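Local structure of cyanuric acid amidohydrolase (Azorhizobium caulinodans, 4NQ3) at residues 125-128 and 129-133; 132-135 and 136-139; 194-198 and 199-203. The protein hydrolyses the s-triazine ring of cyanuric acid, giving carboxybiuret that decarboxylates spontaneously to biuret during the breakdown of herbicides such as atrazine. All coordinates share one frame; numbering follows the deposited sequence.

In the fold
Contacts 1 and 2 are consecutive parts of helix 125-141, sharing Ala132 and Gln133, with centres about 10 Å apart. Contact 3 is the C-terminal end of helix 180-199, centred about 10 Å from contact 1 and 11 Å from contact 2. The two helices touch: CG1 of Val128 lies 3.6 Å from CA of Gly194, CB of Val135 3.8 Å from CB of Ala198, and SE of Met139 3.8 Å from CD2 of Leu199. The side chains of Gln127 and Ile195 lie about 11 and 12 Å from bound barbituric acid, and that of Ala134 about 11 Å from catalytic Lys156. The contacts are near the substrate site without lining it; none of their residues binds the ligand.

Contact 1: 125-128 and 129-133; sequences MGQV and RMVAQ
The first turns of helix 125-141 bring Met125, a selenomethionine, against one face of the guanidinium of Arg129, one turn later. The methyl CE of Met125 lies 3.5 Å above the guanidinium plane, displaced from the centre of the group, with CE 3.7 Å from NH2 of Arg129. Bends at chi2 (-64°) and chi3 (-58°) fold the Met125 chain back so that its methyl, and not its selenium, meets the guanidinium. That group is held at its polar end by a salt bridge from NH1 to Glu204 and a second from NH2 to a sulfate ion, probably from the crystallisation liquor. Along the backbone, Arg129 N donates to Met125 O at 2.8 Å and Val131 N to Gln127 O at 3.0 Å, a regular i to i+4 pattern completed by Met130 N to Gly126 O and Ala132 N to Val128 O. This helix belongs to the β-α-β crossover from strand 106-113 to strand 150-157, and its inner side faces helix 180-199. Val128 and Gln127 both pack on Ala190 there. Gln127 CG approaches Val131 CG2 at 4.4 Å, while the amide reaches past the helix start to Gly123 and across to helix 180-199: OE1 accepts from Gly123 N, and NE2 is hydrogen-bonded to Ser187 OG and to His234 NE2. CG2 of Val131 lies 3.5 Å from O of Gln127, beside the peptide whose oxygen its own N-H uses.

Contact 2: 132-135 and 136-139; sequences AQAV and RRAM. With SO4 (sulfate ion), chain F.
Arg136 and Arg137 lay their guanidinium groups back over different residues of the preceding turn. They lie on the outer side of helix 125-141, which packs on the sheet through Ala134, Val135 and Ala138, all touching Ile236 of strand 235-242. Arg136 runs extended from CG to NE beside the helix, so that CB of Ala132 comes over one face of its guanidinium, 4.2 Å from NH1. CG of Gln133 meets the same NH1 at 4.1 Å; the two side chains cross at a slant, meeting through this CG, and the planes of their end groups are 55° apart. Arg137 instead bends at chi3 (-89°). CA of Ala134 then sits 3.5 Å above one guanidinium face, while the sulfur of a sulfate ion, probably from the crystallisation liquor and distinct from the one at Arg129, lies at the edge, in the guanidinium plane. NH1 of Arg137 also donates to His113 O, and His113 N binds the same sulfate, so the anion bridges helix and the end of strand 106-113. Met139 N, of a selenomethionine, donates to Val135 O at 3.0 Å, with its CG beside that oxygen. At the sulfate, the N-H of Arg137 NH1 points nearly straight at O1, 2.7 Å away with an angle of 164°.

Contact 3: 194-198 and 199-203; sequences GIALA and LGEVA
The carboxylate of Glu201 lies beside Ala196, with OE1 3.8 Å from CA of Ala196. A chi1 of -65° sets CG beside the backbone N, and the chain runs on extended from there; outside partners fix both oxygens: OE1 is bonded to Ser220 OG, while OE2 forms a salt bridge with Arg222 and accepts from Ala221 N. The peptide groups beside it close helix 180-199 in a Schellman motif. Its 6-to-1 bond runs from Glu201 N to Ala196 O at 3.0 Å, with the donor tilted 32° from the carbonyl plane; the accompanying 5-to-2 bond, Gly200 N to Leu197 O, is weak at 3.4 Å. Gly200 turns the chain with a positive phi of 78°. Ala196 O receives two further weak approaches, from the N-H groups of Leu199 and Gly200, so three donors converge on one oxygen. Past the turn, CG2 of Val202 packs at 3.5 Å on CB of Ala196, and a water donates to both Leu197 O and Val202 O, tying the departing chain to the last helical turn. Ile195 and Leu199 run alongside each other in the same direction, with CG2 of Ile195 3.9 Å from CD1 of Leu199. This apolar pair faces the sheet: Ile195 touches Val153 and Val155 of strand 150-157 and Cys225 of strand 223-227, Leu199 touches Val150, and Val135 and Met139 of helix 125-141 pack alongside.

Contact 1: 125-128 and 129-133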
loop_
_atom_site.group_PDB
_atom_site.type_symbol
_atom_site.label_atom_id
_atom_site.label_comp_id
_atom_site.label_asym_id
_atom_site.label_seq_id
_atom_site.Cartn_x
_atom_site.Cartn_y
_atom_site.Cartn_z
HETATM N N MSE A 125 -8.894 15.352 28.013
HETATM C CA MSE A 125 -9.800 14.952 29.104
HETATM C C MSE A 125 -11.284 15.093 28.761
HETATM O O MSE A 125 -12.118 14.342 29.277
HETATM C CB MSE A 125 -9.508 15.751 30.365
HETATM C CG MSE A 125 -8.120 15.510 30.907
HETATM SE SE MSE A 125 -7.898 13.691 31.477
HETATM C CE MSE A 125 -9.348 13.584 32.800
ATOM N N GLY A 126 -11.612 16.053 27.898
ATOM C CA GLY A 126 -12.955 16.129 27.345
ATOM C C GLY A 126 -13.464 14.771 26.868
ATOM O O GLY A 126 -14.525 14.297 27.278
ATOM N N GLN A 127 -12.703 14.131 25.992
ATOM C CA GLN A 127 -13.110 12.827 25.488
ATOM C C GLN A 127 -13.176 11.790 26.592
ATOM O O GLN A 127 -14.124 11.007 26.663
ATOM C CB GLN A 127 -12.164 12.353 24.392
ATOM C CG GLN A 127 -12.571 11.039 23.806
ATOM C CD GLN A 127 -11.895 10.795 22.485
ATOM O OE1 GLN A 127 -10.824 11.369 22.215
ATOM N NE2 GLN A 127 -12.520 9.966 21.631
ATOM N N VAL A 128 -12.163 11.790 27.454
ATOM C CA VAL A 128 -12.101 10.827 28.542
ATOM C C VAL A 128 -13.343 10.882 29.407
ATOM O O VAL A 128 -13.943 9.842 29.709
ATOM C CB VAL A 128 -10.903 11.052 29.452
ATOM C CG1 VAL A 128 -10.982 10.068 30.599
ATOM C CG2 VAL A 128 -9.587 10.900 28.681
ATOM N N ARG A 129 -13.742 12.095 29.793
ATOM C CA ARG A 129 -14.889 12.243 30.680
ATOM C C ARG A 129 -16.163 11.871 29.960
ATOM O O ARG A 129 -17.071 11.290 30.555
ATOM C CB ARG A 129 -14.983 13.659 31.227
ATOM C CG ARG A 129 -13.843 14.041 32.170
ATOM C CD ARG A 129 -14.115 15.420 32.713
ATOM N NE ARG A 129 -12.898 16.191 32.937
ATOM C CZ ARG A 129 -12.031 15.978 33.926
ATOM N NH1 ARG A 129 -12.236 15.006 34.821
ATOM N NH2 ARG A 129 -10.951 16.748 34.016
HETATM N N MSE A 130 -16.225 12.191 28.672
HETATM C CA MSE A 130 -17.441 11.941 27.901
HETATM C C MSE A 130 -17.709 10.440 27.840
HETATM O O MSE A 130 -18.816 9.985 28.114
HETATM C CB MSE A 130 -17.329 12.537 26.490
HETATM C CG MSE A 130 -18.595 12.390 25.701
HETATM SE SE MSE A 130 -18.583 13.301 23.990
HETATM C CE MSE A 130 -18.221 15.096 24.633
ATOM N N VAL A 131 -16.675 9.677 27.514
ATOM C CA VAL A 131 -16.802 8.242 27.378
ATOM C C VAL A 131 -17.061 7.610 28.741
ATOM O O VAL A 131 -17.936 6.746 28.877
ATOM C CB VAL A 131 -15.528 7.653 26.733
ATOM C CG1 VAL A 131 -15.508 6.156 26.828
ATOM C CG2 VAL A 131 -15.423 8.099 25.272
ATOM N N ALA A 132 -16.357 8.095 29.764
ATOM C CA ALA A 132 -16.532 7.578 31.117
ATOM C C ALA A 132 -17.984 7.654 31.557
ATOM O O ALA A 132 -18.525 6.690 32.111
ATOM C CB ALA A 132 -15.666 8.333 32.074
ATOM N N GLN A 133 -18.611 8.804 31.309
ATOM C CA GLN A 133 -20.010 9.015 31.653
ATOM C C GLN A 133 -20.875 8.023 30.889
ATOM O O GLN A 133 -21.765 7.400 31.473
ATOM C CB GLN A 133 -20.441 10.459 31.372
ATOM C CG GLN A 133 -20.249 11.412 32.576
ATOM C CD GLN A 133 -20.101 12.907 32.184
ATOM O OE1 GLN A 133 -20.273 13.293 31.016
ATOM N NE2 GLN A 133 -19.738 13.739 33.168
#

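Contact 2: 132-135 and 136-139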
loop_
_atom_site.group_PDB
_atom_site.type_symbol
_atom_site.label_atom_id
_atom_site.label_comp_id
_atom_site.label_asym_id
_atom_site.label_seq_id
_atom_site.Cartn_x
_atom_site.Cartn_y
_atom_site.Cartn_z
ATOM N N ALA A 132 -16.357 8.095 29.764
ATOM C CA ALA A 132 -16.532 7.578 31.117
ATOM C C ALA A 132 -17.984 7.654 31.557
ATOM O O ALA A 132 -18.525 6.690 32.111
ATOM C CB ALA A 132 -15.666 8.333 32.074
ATOM N N GLN A 133 -18.611 8.804 31.309
ATOM C CA GLN A 133 -20.010 9.015 31.653
ATOM C C GLN A 133 -20.875 8.023 30.889
ATOM O O GLN A 133 -21.765 7.400 31.473
ATOM C CB GLN A 133 -20.441 10.459 31.372
ATOM C CG GLN A 133 -20.249 11.412 32.576
ATOM C CD GLN A 133 -20.101 12.907 32.184
ATOM O OE1 GLN A 133 -20.273 13.293 31.016
ATOM N NE2 GLN A 133 -19.738 13.739 33.168
ATOM N N ALA A 134 -20.645 7.905 29.580
ATOM C CA ALA A 134 -21.399 6.955 28.766
ATOM C C ALA A 134 -21.248 5.501 29.240
ATOM O O ALA A 134 -22.235 4.749 29.317
ATOM C CB ALA A 134 -20.981 7.064 27.327
ATOM N N VAL A 135 -20.022 5.109 29.585
ATOM C CA VAL A 135 -19.793 3.743 30.044
ATOM C C VAL A 135 -20.544 3.465 31.335
ATOM O O VAL A 135 -21.025 2.345 31.543
ATOM C CB VAL A 135 -18.323 3.446 30.272
ATOM C CG1 VAL A 135 -18.172 2.057 30.817
ATOM C CG2 VAL A 135 -17.576 3.575 28.976
ATOM N N ARG A 136 -20.665 4.475 32.198
ATOM C CA ARG A 136 -21.440 4.291 33.423
ATOM C C ARG A 136 -22.916 4.045 33.055
ATOM O O ARG A 136 -23.537 3.098 33.561
ATOM C CB ARG A 136 -21.271 5.484 34.365
ATOM C CG ARG A 136 -19.935 5.495 35.115
ATOM C CD ARG A 136 -19.753 6.815 35.870
ATOM N NE ARG A 136 -18.373 7.075 36.312
ATOM C CZ ARG A 136 -17.682 8.181 36.004
ATOM N NH1 ARG A 136 -18.232 9.137 35.253
ATOM N NH2 ARG A 136 -16.438 8.342 36.449
ATOM N N ARG A 137 -23.458 4.860 32.148
ATOM C CA ARG A 137 -24.827 4.681 31.666
ATOM C C ARG A 137 -25.058 3.303 31.079
ATOM O O ARG A 137 -26.014 2.635 31.446
ATOM C CB ARG A 137 -25.184 5.742 30.626
ATOM C CG ARG A 137 -25.643 7.064 31.227
ATOM C CD ARG A 137 -26.054 8.053 30.160
ATOM N NE ARG A 137 -24.904 8.830 29.726
ATOM C CZ ARG A 137 -24.574 9.026 28.460
ATOM N NH1 ARG A 137 -25.303 8.477 27.495
ATOM N NH2 ARG A 137 -23.508 9.752 28.162
ATOM N N ALA A 138 -24.188 2.866 30.176
ATOM C CA ALA A 138 -24.371 1.550 29.581
ATOM C C ALA A 138 -24.309 0.442 30.636
ATOM O O ALA A 138 -25.070 -0.526 30.566
ATOM C CB ALA A 138 -23.335 1.306 28.515
HETATM N N MSE A 139 -23.406 0.587 31.607
HETATM C CA MSE A 139 -23.315 -0.349 32.724
HETATM C C MSE A 139 -24.660 -0.510 33.414
HETATM O O MSE A 139 -25.145 -1.625 33.620
HETATM C CB MSE A 139 -22.277 0.120 33.743
HETATM C CG MSE A 139 -20.866 -0.341 33.464
HETATM SE SE MSE A 139 -19.696 0.252 34.882
HETATM C CE MSE A 139 -20.343 -0.895 36.305
HETATM S S SO4 F . -27.739 6.992 26.242
HETATM O O1 SO4 F . -27.589 7.118 27.694
HETATM O O2 SO4 F . -28.631 8.022 25.708
HETATM O O3 SO4 F . -26.432 7.171 25.620
HETATM O O4 SO4 F . -28.290 5.668 25.936
#

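Contact 3: 194-198 and 199-203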
loop_
_atom_site.group_PDB
_atom_site.type_symbol
_atom_site.label_atom_id
_atom_site.label_comp_id
_atom_site.label_asym_id
_atom_site.label_seq_id
_atom_site.Cartn_x
_atom_site.Cartn_y
_atom_site.Cartn_z
ATOM N N GLY A 194 -11.116 6.599 29.557
ATOM C CA GLY A 194 -12.484 6.850 29.977
ATOM C C GLY A 194 -13.124 5.572 30.489
ATOM O O GLY A 194 -13.756 5.583 31.553
ATOM N N ILE A 195 -12.953 4.469 29.756
ATOM C CA ILE A 195 -13.426 3.180 30.230
ATOM C C ILE A 195 -12.740 2.820 31.548
ATOM O O ILE A 195 -13.384 2.360 32.507
ATOM C CB ILE A 195 -13.171 2.068 29.195
ATOM C CG1 ILE A 195 -14.068 2.275 27.978
ATOM C CG2 ILE A 195 -13.453 0.694 29.783
ATOM C CD1 ILE A 195 -13.661 1.456 26.795
ATOM N N ALA A 196 -11.433 3.050 31.601
ATOM C CA ALA A 196 -10.678 2.712 32.796
ATOM C C ALA A 196 -11.237 3.524 33.964
ATOM O O ALA A 196 -11.538 2.989 35.038
ATOM C CB ALA A 196 -9.177 2.980 32.590
ATOM N N LEU A 197 -11.420 4.815 33.719
ATOM C CA LEU A 197 -11.907 5.713 34.740
ATOM C C LEU A 197 -13.262 5.239 35.238
ATOM O O LEU A 197 -13.559 5.316 36.418
ATOM C CB LEU A 197 -11.993 7.135 34.202
ATOM C CG LEU A 197 -12.599 8.122 35.194
ATOM C CD1 LEU A 197 -11.832 8.053 36.477
ATOM C CD2 LEU A 197 -12.565 9.516 34.612
ATOM N N ALA A 198 -14.095 4.764 34.325
ATOM C CA ALA A 198 -15.448 4.375 34.681
ATOM C C ALA A 198 -15.485 3.054 35.451
ATOM O O ALA A 198 -16.421 2.806 36.221
ATOM C CB ALA A 198 -16.311 4.282 33.423
ATOM N N LEU A 199 -14.484 2.205 35.239
ATOM C CA LEU A 199 -14.446 0.907 35.899
ATOM C C LEU A 199 -13.553 0.960 37.139
ATOM O O LEU A 199 -13.429 -0.010 37.879
ATOM C CB LEU A 199 -13.957 -0.170 34.930
ATOM C CG LEU A 199 -14.744 -0.438 33.640
ATOM C CD1 LEU A 199 -14.112 -1.576 32.841
ATOM C CD2 LEU A 199 -16.211 -0.758 33.922
ATOM N N GLY A 200 -12.926 2.100 37.371
ATOM C CA GLY A 200 -12.102 2.246 38.549
ATOM C C GLY A 200 -10.749 1.583 38.421
ATOM O O GLY A 200 -10.087 1.308 39.423
ATOM N N GLU A 201 -10.335 1.311 37.189
ATOM C CA GLU A 201 -9.017 0.726 36.955
ATOM C C GLU A 201 -7.926 1.801 37.005
ATOM O O GLU A 201 -6.732 1.492 37.122
ATOM C CB GLU A 201 -8.979 0.003 35.615
ATOM C CG GLU A 201 -9.904 -1.210 35.531
ATOM C CD GLU A 201 -9.924 -1.809 34.129
ATOM O OE1 GLU A 201 -10.228 -1.068 33.164
ATOM O OE2 GLU A 201 -9.619 -3.017 33.991
ATOM N N VAL A 202 -8.357 3.059 36.923
ATOM C CA VAL A 202 -7.468 4.216 37.002
ATOM C C VAL A 202 -8.117 5.276 37.878
ATOM O O VAL A 202 -9.338 5.445 37.855
ATOM C CB VAL A 202 -7.192 4.828 35.622
ATOM C CG1 VAL A 202 -6.350 6.045 35.779
ATOM C CG2 VAL A 202 -6.489 3.834 34.728
ATOM N N ALA A 203 -7.308 5.996 38.644
ATOM C CA ALA A 203 -7.810 7.059 39.512
ATOM C C ALA A 203 -7.977 8.366 38.743
ATOM O O ALA A 203 -7.200 8.648 37.820
ATOM C CB ALA A 203 -6.868 7.252 40.673
HETATM O O HOH W 1 -11.717 5.224 38.865
#